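PDB 2CSU: 457aa long hypothetical protein from Pyrococcus horikoshii, which is of unknown function but joins a Rossmann-like CoA-binding domain to two further alpha/beta domains related to those of the CoA ligase superfamily. Local coordinates for residues M220-A223 with K224-T227; A263-Q267 with S268-V272; L271-T275 with I276-L280; Y357-A360 with K361-Q365; A440-A443 with L444-A448. All blocks are in the same frame, centred on the assembly; numbering follows the deposited sequence.

Contact 1 (M220-A223 with K224-T227); sequences MEVA and KRVT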
loop_
_atom_site.group_PDB
_atom_site.type_symbol
_atom_site.label_atom_id
_atom_site.label_comp_id
_atom_site.label_asym_id
_atom_site.label_seq_id
_atom_site.Cartn_x
_atom_site.Cartn_y
_atom_site.Cartn_z
HETATM N N MSE A 220 17.159 -25.898 4.876
HETATM C CA MSE A 220 17.228 -26.040 3.429
HETATM C C MSE A 220 16.713 -27.381 2.904
HETATM O O MSE A 220 15.997 -27.422 1.903
HETATM C CB MSE A 220 18.659 -25.794 2.940
HETATM C CG MSE A 220 19.047 -24.314 2.883
HETATM SE SE MSE A 220 17.617 -23.191 2.781
HETATM C CE MSE A 220 18.332 -21.696 3.312
ATOM N N GLU A 221 17.057 -28.473 3.577
ATOM C CA GLU A 221 16.610 -29.780 3.122
ATOM C C GLU A 221 15.110 -29.967 3.334
ATOM O O GLU A 221 14.453 -30.645 2.554
ATOM C CB GLU A 221 17.394 -30.894 3.820
ATOM C CG GLU A 221 17.139 -32.277 3.222
ATOM C CD GLU A 221 17.395 -32.334 1.710
ATOM O OE1 GLU A 221 18.544 -32.077 1.273
ATOM O OE2 GLU A 221 16.438 -32.641 0.956
ATOM N N VAL A 222 14.570 -29.370 4.392
ATOM C CA VAL A 222 13.133 -29.456 4.643
ATOM C C VAL A 222 12.436 -28.597 3.579
ATOM O O VAL A 222 11.451 -29.005 2.979
ATOM C CB VAL A 222 12.774 -28.935 6.062
ATOM C CG1 VAL A 222 11.333 -28.465 6.101
ATOM C CG2 VAL A 222 12.980 -30.051 7.096
ATOM N N ALA A 223 12.971 -27.407 3.344
ATOM C CA ALA A 223 12.405 -26.497 2.353
ATOM C C ALA A 223 12.407 -27.116 0.961
ATOM O O ALA A 223 11.428 -26.994 0.221
ATOM C CB ALA A 223 13.190 -25.183 2.335
ATOM N N LYS A 224 13.506 -27.782 0.607
ATOM C CA LYS A 224 13.648 -28.442 -0.679
ATOM C C LYS A 224 12.494 -29.405 -0.919
ATOM O O LYS A 224 11.945 -29.498 -2.008
ATOM C CB LYS A 224 14.972 -29.206 -0.682
ATOM C CG LYS A 224 15.690 -29.119 -2.031
ATOM C CD LYS A 224 16.783 -30.180 -2.177
ATOM C CE LYS A 224 18.148 -29.570 -2.519
ATOM N NZ LYS A 224 19.205 -30.528 -2.198
ATOM N N ARG A 225 12.159 -30.162 0.120
ATOM C CA ARG A 225 11.072 -31.130 -0.010
ATOM C C ARG A 225 9.699 -30.446 -0.039
ATOM O O ARG A 225 8.884 -30.654 -0.933
ATOM C CB ARG A 225 11.153 -32.086 1.182
ATOM C CG ARG A 225 12.073 -33.278 0.921
ATOM C CD ARG A 225 11.937 -34.359 1.999
ATOM N NE ARG A 225 12.560 -33.927 3.253
ATOM C CZ ARG A 225 11.727 -33.519 4.223
ATOM N NH1 ARG A 225 10.418 -33.532 4.021
ATOM N NH2 ARG A 225 12.222 -33.123 5.400
ATOM N N VAL A 226 9.433 -29.635 1.005
ATOM C CA VAL A 226 8.134 -28.977 1.095
ATOM C C VAL A 226 7.812 -28.145 -0.159
ATOM O O VAL A 226 6.689 -28.106 -0.642
ATOM C CB VAL A 226 8.121 -28.081 2.336
ATOM C CG1 VAL A 226 6.752 -27.419 2.489
ATOM C CG2 VAL A 226 8.429 -28.900 3.580
ATOM N N THR A 227 8.845 -27.432 -0.657
ATOM C CA THR A 227 8.619 -26.553 -1.801
ATOM C C THR A 227 8.175 -27.321 -3.037
ATOM O O THR A 227 7.898 -26.761 -4.090
ATOM C CB THR A 227 9.922 -25.811 -2.097
ATOM O OG1 THR A 227 9.651 -24.749 -3.013
ATOM C CG2 THR A 227 10.916 -26.773 -2.742
#
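Val222 and Val226 sit one turn apart on helix 216-229 and point the same way, with CG1 of Val222 meeting CG2 of Val226 at 3.9 Å. The backbone beneath them is firmly bonded: Val226 N reaches Val222 O at 2.9 Å, and its N-H aims almost straight at the oxygen (174°). One residue on, Thr227 N binds Ala223 O at 2.8 Å. This part is closed in. Ala223 rests against Ser268 and Val270, Val222 against Met194 and Glu195 of helix 190-197, and Thr227 OG1 hydrogen-bonds the carbonyl oxygen of Gly269.

The other flank is looser. Arg225 N to Glu221 O is a weak bond of 3.4 Å, and the charged side chains grip one another only slackly. Glu221 bends at chi2 (54°) so that its carboxylate swings toward Lys224, whose chain is itself bent at chi3; OE1 of Glu221 and NZ of Lys224 form a long salt bridge of 3.9 Å. Arg225 folds back along the helix, laying one face of its guanidinium over Val222 CA while NH2 approaches Val222 CG2 at 3.6 Å. The same group makes a weak, long ion pair with Glu195.

The helix, buried on one side and open on the other, is the crossover of a beta-alpha-beta unit linking parallel strands 205-210 and 232-236 of the flavodoxin-like domain.

Contact 2 (A263-Q267 with S268-V272); sequences AAFKQ and SGVLV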
loop_
_atom_site.group_PDB
_atom_site.type_symbol
_atom_site.label_atom_id
_atom_site.label_comp_id
_atom_site.label_asym_id
_atom_site.label_seq_id
_atom_site.Cartn_x
_atom_site.Cartn_y
_atom_site.Cartn_z
ATOM N N ALA A 263 20.775 -16.923 -2.003
ATOM C CA ALA A 263 21.152 -18.018 -2.894
ATOM C C ALA A 263 20.720 -19.370 -2.333
ATOM O O ALA A 263 20.269 -20.238 -3.072
ATOM C CB ALA A 263 22.660 -18.001 -3.132
ATOM N N ALA A 264 20.867 -19.552 -1.028
ATOM C CA ALA A 264 20.459 -20.799 -0.388
ATOM C C ALA A 264 18.942 -20.990 -0.520
ATOM O O ALA A 264 18.469 -22.106 -0.751
ATOM C CB ALA A 264 20.853 -20.788 1.084
ATOM N N PHE A 265 18.183 -19.903 -0.363
ATOM C CA PHE A 265 16.729 -19.991 -0.485
ATOM C C PHE A 265 16.357 -20.430 -1.889
ATOM O O PHE A 265 15.518 -21.306 -2.073
ATOM C CB PHE A 265 16.056 -18.642 -0.205
ATOM C CG PHE A 265 16.066 -18.234 1.243
ATOM C CD1 PHE A 265 15.847 -19.167 2.247
ATOM C CD2 PHE A 265 16.263 -16.903 1.598
ATOM C CE1 PHE A 265 15.824 -18.782 3.583
ATOM C CE2 PHE A 265 16.240 -16.508 2.931
ATOM C CZ PHE A 265 16.021 -17.449 3.925
ATOM N N LYS A 266 16.997 -19.811 -2.877
ATOM C CA LYS A 266 16.740 -20.108 -4.281
ATOM C C LYS A 266 16.902 -21.586 -4.634
ATOM O O LYS A 266 16.047 -22.165 -5.296
ATOM C CB LYS A 266 17.672 -19.281 -5.177
ATOM C CG LYS A 266 17.589 -17.758 -5.002
ATOM C CD LYS A 266 16.316 -17.147 -5.585
ATOM C CE LYS A 266 16.408 -15.613 -5.577
ATOM N NZ LYS A 266 15.270 -14.917 -6.264
ATOM N N GLN A 267 18.001 -22.194 -4.195
ATOM C CA GLN A 267 18.279 -23.600 -4.499
ATOM C C GLN A 267 17.292 -24.577 -3.867
ATOM O O GLN A 267 17.035 -25.652 -4.409
ATOM C CB GLN A 267 19.710 -23.954 -4.071
ATOM C CG GLN A 267 20.799 -23.194 -4.833
ATOM C CD GLN A 267 20.949 -23.649 -6.286
ATOM O OE1 GLN A 267 20.483 -22.984 -7.211
ATOM N NE2 GLN A 267 21.611 -24.782 -6.487
ATOM N N SER A 268 16.737 -24.203 -2.721
ATOM C CA SER A 268 15.776 -25.049 -2.022
ATOM C C SER A 268 14.337 -24.852 -2.511
ATOM O O SER A 268 13.400 -25.414 -1.937
ATOM C CB SER A 268 15.838 -24.781 -0.519
ATOM O OG SER A 268 17.129 -25.066 -0.020
ATOM N N GLY A 269 14.167 -24.039 -3.550
ATOM C CA GLY A 269 12.840 -23.801 -4.100
ATOM C C GLY A 269 12.077 -22.685 -3.412
ATOM O O GLY A 269 10.905 -22.451 -3.714
ATOM N N VAL A 270 12.751 -21.999 -2.490
ATOM C CA VAL A 270 12.168 -20.895 -1.731
ATOM C C VAL A 270 12.155 -19.596 -2.527
ATOM O O VAL A 270 13.190 -19.141 -3.022
ATOM C CB VAL A 270 12.946 -20.649 -0.414
ATOM C CG1 VAL A 270 12.342 -19.464 0.346
ATOM C CG2 VAL A 270 12.907 -21.903 0.452
ATOM N N LEU A 271 10.980 -18.996 -2.630
ATOM C CA LEU A 271 10.825 -17.750 -3.369
ATOM C C LEU A 271 11.167 -16.616 -2.420
ATOM O O LEU A 271 10.783 -16.632 -1.252
ATOM C CB LEU A 271 9.386 -17.622 -3.891
ATOM C CG LEU A 271 8.827 -18.921 -4.503
ATOM C CD1 LEU A 271 7.397 -18.719 -4.979
ATOM C CD2 LEU A 271 9.726 -19.380 -5.644
ATOM N N VAL A 272 11.897 -15.629 -2.918
ATOM C CA VAL A 272 12.302 -14.525 -2.075
ATOM C C VAL A 272 11.538 -13.237 -2.329
ATOM O O VAL A 272 11.267 -12.873 -3.459
ATOM C CB VAL A 272 13.831 -14.245 -2.218
ATOM C CG1 VAL A 272 14.204 -12.958 -1.494
ATOM C CG2 VAL A 272 14.629 -15.420 -1.650
HETATM O O HOH W 1 12.487 -16.159 -6.199
HETATM O O HOH W 2 12.807 -12.829 -6.305
#
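Phe265 lays its CB against CB of Val270 (3.7 Å), and its ring runs obliquely past Val270 CG1. From further along the chain Val272 crosses it at about a right angle, with CG2 3.8 Å from the same Phe265 CB. With CG held beside its own backbone N (chi1 -73°), the phenyl group heads away from the turn and on toward Lys236 and Met220, which it also touches.

What brings the two valines back beside the phenylalanine is a Schellman motif closing helix 258-267. Gly269 has a positive phi of 86°, in a backbone conformation that suits glycine, since a CB would collide with the carbonyl oxygen of Ser268. Two N-H groups then turn back into the last turn: Val270 N binds Phe265 O at 2.9 Å, and Gly269 N binds Lys266 O at 3.2 Å, the latter approaching from well above the carbonyl plane. The chain leaves as strand 271-273, which pairs with strand 232-236 in parallel.

On the polar side Lys266 stretches along the outgoing strand, where water does the bridging. One water accepts from Lys266 NZ at 3.0 Å and, weakly, from Val272 N; a second accepts weakly from NZ and donates to Val272 O at 3.2 Å.

Contact 3 (L271-T275 with I276-L280); sequences LVANT and IDEML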
loop_
_atom_site.group_PDB
_atom_site.type_symbol
_atom_site.label_atom_id
_atom_site.label_comp_id
_atom_site.label_asym_id
_atom_site.label_seq_id
_atom_site.Cartn_x
_atom_site.Cartn_y
_atom_site.Cartn_z
ATOM N N LEU A 271 10.980 -18.996 -2.630
ATOM C CA LEU A 271 10.825 -17.750 -3.369
ATOM C C LEU A 271 11.167 -16.616 -2.420
ATOM O O LEU A 271 10.783 -16.632 -1.252
ATOM C CB LEU A 271 9.386 -17.622 -3.891
ATOM C CG LEU A 271 8.827 -18.921 -4.503
ATOM C CD1 LEU A 271 7.397 -18.719 -4.979
ATOM C CD2 LEU A 271 9.726 -19.380 -5.644
ATOM N N VAL A 272 11.897 -15.629 -2.918
ATOM C CA VAL A 272 12.302 -14.525 -2.075
ATOM C C VAL A 272 11.538 -13.237 -2.329
ATOM O O VAL A 272 11.267 -12.873 -3.459
ATOM C CB VAL A 272 13.831 -14.245 -2.218
ATOM C CG1 VAL A 272 14.204 -12.958 -1.494
ATOM C CG2 VAL A 272 14.629 -15.420 -1.650
ATOM N N ALA A 273 11.189 -12.561 -1.244
ATOM C CA ALA A 273 10.486 -11.296 -1.328
ATOM C C ALA A 273 11.436 -10.282 -0.708
ATOM O O ALA A 273 12.198 -10.626 0.198
ATOM C CB ALA A 273 9.166 -11.361 -0.529
ATOM N N ASN A 274 11.411 -9.047 -1.189
ATOM C CA ASN A 274 12.291 -8.031 -0.631
ATOM C C ASN A 274 11.522 -7.009 0.183
ATOM O O ASN A 274 12.128 -6.130 0.788
ATOM C CB ASN A 274 13.076 -7.339 -1.734
ATOM C CG ASN A 274 13.675 -8.326 -2.710
ATOM O OD1 ASN A 274 14.501 -9.171 -2.335
ATOM N ND2 ASN A 274 13.253 -8.240 -3.969
ATOM N N THR A 275 10.190 -7.112 0.176
ATOM C CA THR A 275 9.349 -6.221 0.974
ATOM C C THR A 275 8.172 -7.000 1.559
ATOM O O THR A 275 7.876 -8.128 1.144
ATOM C CB THR A 275 8.746 -5.041 0.167
ATOM O OG1 THR A 275 7.705 -5.528 -0.683
ATOM C CG2 THR A 275 9.818 -4.328 -0.668
ATOM N N ILE A 276 7.509 -6.386 2.530
ATOM C CA ILE A 276 6.352 -6.975 3.169
ATOM C C ILE A 276 5.326 -7.263 2.081
ATOM O O ILE A 276 4.903 -8.409 1.897
ATOM C CB ILE A 276 5.778 -5.989 4.222
ATOM C CG1 ILE A 276 6.750 -5.891 5.400
ATOM C CG2 ILE A 276 4.405 -6.457 4.724
ATOM C CD1 ILE A 276 6.511 -4.660 6.307
ATOM N N ASP A 277 4.966 -6.223 1.333
ATOM C CA ASP A 277 3.987 -6.342 0.268
ATOM C C ASP A 277 4.284 -7.426 -0.753
ATOM O O ASP A 277 3.366 -8.104 -1.209
ATOM C CB ASP A 277 3.775 -4.985 -0.417
ATOM C CG ASP A 277 2.645 -4.189 0.231
ATOM O OD1 ASP A 277 1.499 -4.668 0.174
ATOM O OD2 ASP A 277 2.887 -3.106 0.801
ATOM N N GLU A 278 5.554 -7.612 -1.099
ATOM C CA GLU A 278 5.907 -8.653 -2.051
ATOM C C GLU A 278 5.659 -10.012 -1.431
ATOM O O GLU A 278 5.119 -10.904 -2.080
ATOM C CB GLU A 278 7.383 -8.557 -2.462
ATOM C CG GLU A 278 7.749 -7.295 -3.234
ATOM C CD GLU A 278 9.182 -7.340 -3.769
ATOM O OE1 GLU A 278 9.893 -8.347 -3.525
ATOM O OE2 GLU A 278 9.594 -6.364 -4.434
HETATM N N MSE A 279 6.084 -10.172 -0.180
HETATM C CA MSE A 279 5.917 -11.428 0.551
HETATM C C MSE A 279 4.432 -11.820 0.560
HETATM O O MSE A 279 4.074 -12.951 0.242
HETATM C CB MSE A 279 6.425 -11.274 2.010
HETATM C CG MSE A 279 6.327 -12.557 2.894
HETATM SE SE MSE A 279 6.562 -12.340 4.703
HETATM C CE MSE A 279 5.097 -11.353 5.074
ATOM N N LEU A 280 3.584 -10.871 0.935
ATOM C CA LEU A 280 2.147 -11.098 0.998
ATOM C C LEU A 280 1.527 -11.287 -0.374
ATOM O O LEU A 280 0.675 -12.152 -0.557
ATOM C CB LEU A 280 1.462 -9.918 1.680
ATOM C CG LEU A 280 1.801 -9.673 3.154
ATOM C CD1 LEU A 280 1.273 -8.320 3.569
ATOM C CD2 LEU A 280 1.210 -10.777 4.014
#
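Glu278 reaches back past the start of helix 276-283 toward Ala273, Asn274 and Thr275. Its CB lies 3.8 Å from CB of Ala273 and also passes Thr275 OG1. CG comes closer to that hydroxyl oxygen, at 3.1 Å, crossing the threonine at about a right angle. CD continues toward the backbone of Asn274. At the tip, OE1 accepts the N-H of Asn274 at 2.9 Å in a nearly straight bond (170°), met from above the carboxylate plane; OE2 stays farther off, 4.1 Å from Asn274 ND2.

Thr275 is the N-cap. Its OG1 stands between the backbone N and the carbonyl carbon (chi1 73°), which turns it into the helix mouth to accept from Glu278 N at 3.0 Å. The exchange resembles a capping box, except that the glutamate takes the N-H of the residue before the N-cap. Alongside, Ala273 CB presses tightly on Met279 CA at 3.4 Å.

Asp277 forms salt bridges with Lys168 and with Arg433 of the second subunit, placing this helix start at the dimer contact. Beside the first helical turn and bonded to a backbone N-H, with Arg316 as a weak, long ion partner, the Glu278 carboxylate would probably favour its negative form.

Contact 4 (Y357-A360 with K361-Q365); sequences YRTA and KLLLQ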
loop_
_atom_site.group_PDB
_atom_site.type_symbol
_atom_site.label_atom_id
_atom_site.label_comp_id
_atom_site.label_asym_id
_atom_site.label_seq_id
_atom_site.Cartn_x
_atom_site.Cartn_y
_atom_site.Cartn_z
ATOM N N TYR A 357 -16.451 -9.759 -19.250
ATOM C CA TYR A 357 -16.784 -11.176 -19.378
ATOM C C TYR A 357 -16.273 -11.750 -20.701
ATOM O O TYR A 357 -15.542 -12.730 -20.742
ATOM C CB TYR A 357 -18.310 -11.317 -19.302
ATOM C CG TYR A 357 -18.760 -12.575 -19.967
ATOM C CD1 TYR A 357 -18.462 -13.810 -19.396
ATOM C CD2 TYR A 357 -19.520 -12.524 -21.137
ATOM C CE1 TYR A 357 -18.924 -14.980 -19.981
ATOM C CE2 TYR A 357 -19.975 -13.695 -21.729
ATOM C CZ TYR A 357 -19.673 -14.919 -21.158
ATOM O OH TYR A 357 -20.084 -16.090 -21.764
ATOM N N ARG A 358 -16.678 -11.144 -21.810
ATOM C CA ARG A 358 -16.293 -11.649 -23.119
ATOM C C ARG A 358 -14.787 -11.700 -23.344
ATOM O O ARG A 358 -14.255 -12.719 -23.783
ATOM C CB ARG A 358 -16.946 -10.810 -24.224
ATOM C CG ARG A 358 -18.438 -11.058 -24.383
ATOM C CD ARG A 358 -19.020 -10.187 -25.490
ATOM N NE ARG A 358 -18.942 -10.820 -26.808
ATOM C CZ ARG A 358 -19.465 -10.286 -27.910
ATOM N NH1 ARG A 358 -20.088 -9.116 -27.841
ATOM N NH2 ARG A 358 -19.383 -10.922 -29.075
ATOM N N THR A 359 -14.103 -10.600 -23.052
ATOM C CA THR A 359 -12.656 -10.544 -23.247
ATOM C C THR A 359 -11.896 -11.581 -22.404
ATOM O O THR A 359 -10.960 -12.220 -22.890
ATOM C CB THR A 359 -12.113 -9.137 -22.921
ATOM O OG1 THR A 359 -12.739 -8.173 -23.779
ATOM C CG2 THR A 359 -10.614 -9.091 -23.138
ATOM N N ALA A 360 -12.301 -11.749 -21.150
ATOM C CA ALA A 360 -11.645 -12.704 -20.256
ATOM C C ALA A 360 -11.816 -14.127 -20.782
ATOM O O ALA A 360 -10.863 -14.917 -20.794
ATOM C CB ALA A 360 -12.219 -12.582 -18.844
ATOM N N LYS A 361 -13.036 -14.439 -21.217
ATOM C CA LYS A 361 -13.371 -15.747 -21.772
ATOM C C LYS A 361 -12.485 -16.000 -22.989
ATOM O O LYS A 361 -11.817 -17.035 -23.091
ATOM C CB LYS A 361 -14.854 -15.765 -22.177
ATOM C CG LYS A 361 -15.352 -17.071 -22.792
ATOM C CD LYS A 361 -16.892 -17.113 -22.836
ATOM C CE LYS A 361 -17.407 -17.935 -24.018
ATOM N NZ LYS A 361 -18.904 -17.974 -24.096
ATOM N N LEU A 362 -12.474 -15.036 -23.900
ATOM C CA LEU A 362 -11.673 -15.123 -25.109
ATOM C C LEU A 362 -10.187 -15.290 -24.816
ATOM O O LEU A 362 -9.515 -16.094 -25.462
ATOM C CB LEU A 362 -11.881 -13.872 -25.971
ATOM C CG LEU A 362 -13.130 -13.832 -26.852
ATOM C CD1 LEU A 362 -13.408 -12.413 -27.319
ATOM C CD2 LEU A 362 -12.916 -14.769 -28.034
ATOM N N LEU A 363 -9.664 -14.516 -23.863
ATOM C CA LEU A 363 -8.246 -14.621 -23.522
ATOM C C LEU A 363 -7.926 -15.955 -22.851
ATOM O O LEU A 363 -6.906 -16.572 -23.157
ATOM C CB LEU A 363 -7.814 -13.464 -22.617
ATOM C CG LEU A 363 -7.705 -12.096 -23.286
ATOM C CD1 LEU A 363 -7.457 -11.022 -22.234
ATOM C CD2 LEU A 363 -6.587 -12.129 -24.312
ATOM N N LEU A 364 -8.793 -16.396 -21.942
ATOM C CA LEU A 364 -8.583 -17.668 -21.249
ATOM C C LEU A 364 -8.727 -18.873 -22.188
ATOM O O LEU A 364 -8.277 -19.971 -21.872
ATOM C CB LEU A 364 -9.573 -17.814 -20.085
ATOM C CG LEU A 364 -9.388 -16.932 -18.842
ATOM C CD1 LEU A 364 -10.596 -17.064 -17.945
ATOM C CD2 LEU A 364 -8.128 -17.331 -18.089
ATOM N N GLN A 365 -9.360 -18.667 -23.339
ATOM C CA GLN A 365 -9.551 -19.753 -24.297
ATOM C C GLN A 365 -8.426 -19.808 -25.324
ATOM O O GLN A 365 -8.204 -20.841 -25.970
ATOM C CB GLN A 365 -10.903 -19.608 -25.005
ATOM C CG GLN A 365 -12.059 -20.242 -24.246
ATOM C CD GLN A 365 -13.423 -19.904 -24.842
ATOM O OE1 GLN A 365 -14.458 -20.232 -24.261
ATOM N NE2 GLN A 365 -13.428 -19.242 -26.002
#
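The Tyr357 ring and the Lys361 chain run side by side, pointing the same way, with Lys361 CD meeting the ring obliquely at 3.9 Å from Tyr357 CZ. Arg395 adds a cation-pi interaction to this ring, and the flat guanidinium of Arg358 makes another with Phe334. All this happens on helix 353-365 of the Ligase-CoA domain, an alpha/beta fold in which the helix packs on strands 295-300 and 371-377 and is flanked by helices 325-334 and 388-400.

Tyr357 and Lys361 both set CG anti to the backbone N (chi1 156° and 179°), which sends the two chains off the helix together. Because the lysine stays extended, its NZ draws level with the phenol and donates to Tyr357 OH at 3.2 Å. That oxygen is also hydrogen-bonded to Glu399 OE2, while Lys361 NZ makes a weak, long ion pair with Glu399 OE1. Glu399 thus anchors the phenol to helix 388-400 and draws more loosely on the lysine.

On the side facing the sheet the contact is apolar. Thr359 CG2 runs alongside Leu363, 3.8 Å from its CD1, and Thr359 OG1 is occupied by Asp355 O one turn earlier. Ala360, Leu363 and Leu364 gather on Leu372. Leu362 turns instead to helix 325-334, against Leu331 and Phe334.

Regular backbone bonds run underneath, among them Leu363 N to Thr359 O at 2.8 Å. In the last turn Leu364 N binds Ala360 O at 2.8 Å, and Leu364 CG rides 3.2 Å from the same oxygen.

Contact 5 (A440-A443 with L444-A448); sequences AAYA and LVEQA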
loop_
_atom_site.group_PDB
_atom_site.type_symbol
_atom_site.label_atom_id
_atom_site.label_comp_id
_atom_site.label_asym_id
_atom_site.label_seq_id
_atom_site.Cartn_x
_atom_site.Cartn_y
_atom_site.Cartn_z
ATOM N N ALA A 440 2.963 -11.420 -7.769
ATOM C CA ALA A 440 2.120 -12.601 -7.641
ATOM C C ALA A 440 2.257 -13.464 -8.872
ATOM O O ALA A 440 2.352 -14.690 -8.773
ATOM C CB ALA A 440 0.649 -12.197 -7.439
ATOM N N ALA A 441 2.243 -12.814 -10.031
ATOM C CA ALA A 441 2.384 -13.491 -11.316
ATOM C C ALA A 441 3.713 -14.233 -11.349
ATOM O O ALA A 441 3.802 -15.363 -11.842
ATOM C CB ALA A 441 2.351 -12.469 -12.434
ATOM N N TYR A 442 4.746 -13.575 -10.827
ATOM C CA TYR A 442 6.087 -14.146 -10.769
ATOM C C TYR A 442 6.119 -15.352 -9.835
ATOM O O TYR A 442 6.706 -16.378 -10.165
ATOM C CB TYR A 442 7.090 -13.102 -10.269
ATOM C CG TYR A 442 8.445 -13.687 -9.916
ATOM C CD1 TYR A 442 9.348 -14.060 -10.913
ATOM C CD2 TYR A 442 8.805 -13.906 -8.585
ATOM C CE1 TYR A 442 10.585 -14.638 -10.593
ATOM C CE2 TYR A 442 10.027 -14.485 -8.251
ATOM C CZ TYR A 442 10.913 -14.849 -9.261
ATOM O OH TYR A 442 12.112 -15.438 -8.940
ATOM N N ALA A 443 5.485 -15.233 -8.672
ATOM C CA ALA A 443 5.487 -16.336 -7.720
ATOM C C ALA A 443 4.814 -17.581 -8.286
ATOM O O ALA A 443 5.253 -18.696 -8.024
ATOM C CB ALA A 443 4.821 -15.919 -6.408
ATOM N N LEU A 444 3.759 -17.390 -9.073
ATOM C CA LEU A 444 3.038 -18.517 -9.664
ATOM C C LEU A 444 3.884 -19.263 -10.706
ATOM O O LEU A 444 3.883 -20.493 -10.751
ATOM C CB LEU A 444 1.720 -18.030 -10.293
ATOM C CG LEU A 444 0.506 -17.853 -9.351
ATOM C CD1 LEU A 444 -0.531 -16.915 -9.968
ATOM C CD2 LEU A 444 -0.115 -19.214 -9.061
ATOM N N VAL A 445 4.609 -18.526 -11.540
ATOM C CA VAL A 445 5.442 -19.174 -12.554
ATOM C C VAL A 445 6.613 -19.907 -11.896
ATOM O O VAL A 445 6.879 -21.062 -12.224
ATOM C CB VAL A 445 5.973 -18.152 -13.594
ATOM C CG1 VAL A 445 7.017 -18.796 -14.488
ATOM C CG2 VAL A 445 4.832 -17.658 -14.446
ATOM N N GLU A 446 7.294 -19.249 -10.959
ATOM C CA GLU A 446 8.425 -19.871 -10.276
ATOM C C GLU A 446 8.038 -21.156 -9.548
ATOM O O GLU A 446 8.786 -22.135 -9.566
ATOM C CB GLU A 446 9.066 -18.898 -9.290
ATOM C CG GLU A 446 10.310 -18.196 -9.817
ATOM C CD GLU A 446 11.488 -19.142 -10.056
ATOM O OE1 GLU A 446 12.447 -18.742 -10.749
ATOM O OE2 GLU A 446 11.463 -20.280 -9.547
ATOM N N GLN A 447 6.877 -21.160 -8.903
ATOM C CA GLN A 447 6.497 -22.387 -8.209
ATOM C C GLN A 447 6.149 -23.510 -9.190
ATOM O O GLN A 447 6.303 -24.699 -8.915
ATOM C CB GLN A 447 5.298 -22.068 -7.314
ATOM C CG GLN A 447 4.717 -23.309 -6.634
ATOM C CD GLN A 447 5.726 -23.870 -5.656
ATOM O OE1 GLN A 447 6.818 -23.363 -5.469
ATOM N NE2 GLN A 447 5.319 -24.992 -5.028
ATOM N N ALA A 448 5.617 -23.107 -10.358
ATOM C CA ALA A 448 5.389 -24.085 -11.413
ATOM C C ALA A 448 6.708 -24.745 -11.819
ATOM O O ALA A 448 6.790 -25.935 -12.079
ATOM C CB ALA A 448 4.772 -23.365 -12.611
#
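Successive carbonyl oxygens of Ala440, Ala441, Tyr442 and Ala443 accept the N-H groups of Leu444, Val445, Glu446 and Gln447 in regular alpha-helical order, the Glu446 N to Tyr442 O bond being 3.0 Å and nearly linear (173°). This is helix 434-450, the C-terminal helix of the Ligase-CoA domain, laid against parallel strands 371-377 and 406-411.

Tyr442 and Glu446 stand side by side on the flank that meets strand 271-273, where Leu271 packs on Glu446 and Ala443. The tyrosine sets CG anti to the backbone N (chi1 168°), which leans the ring along the helix so that Glu446 CB comes over one face. Glu446 CG presses closest, 3.4 Å from Tyr442 CZ and equally near its OH. The glutamate bends at chi2, and its carboxylate plane stands 57° from the ring; OE1 stops 3.8 Å from Tyr442 OH, with Lys449 as a weak, long ion partner.

On the sheet side Ala440 and Ala441 rest on Leu407, and Leu444 joins them there and on Met371. Val445 shares Leu318 with Ala441, its CG2 passing 3.6 Å from Ala441 O. Gln447 keeps CB 3.4 Å from Ala443 O and sends NE2 to a hydrogen bond with the carbonyl oxygen of Thr227.

In the fold
Contacts 1, 2, 3 and 5 cluster where two domains of the chain meet, while contact 4 stands apart, its centre about 21 Å from that of contact 5 and 30 Å or more from the others. Contacts 1 and 2, centres 9 Å apart, also touch where Met220 CE packs on Ala264 CB at 3.5 Å. Contacts 2 and 3 share Leu271 and Val272, so the short strand 271-273 leads from one helix end to the next helix start. Contact 5 meets this group from the Ligase-CoA side: Leu271 CD1 lies 3.7 Å from Ala443 O. Thr227 is a common point, tied to both contact 2 and contact 5.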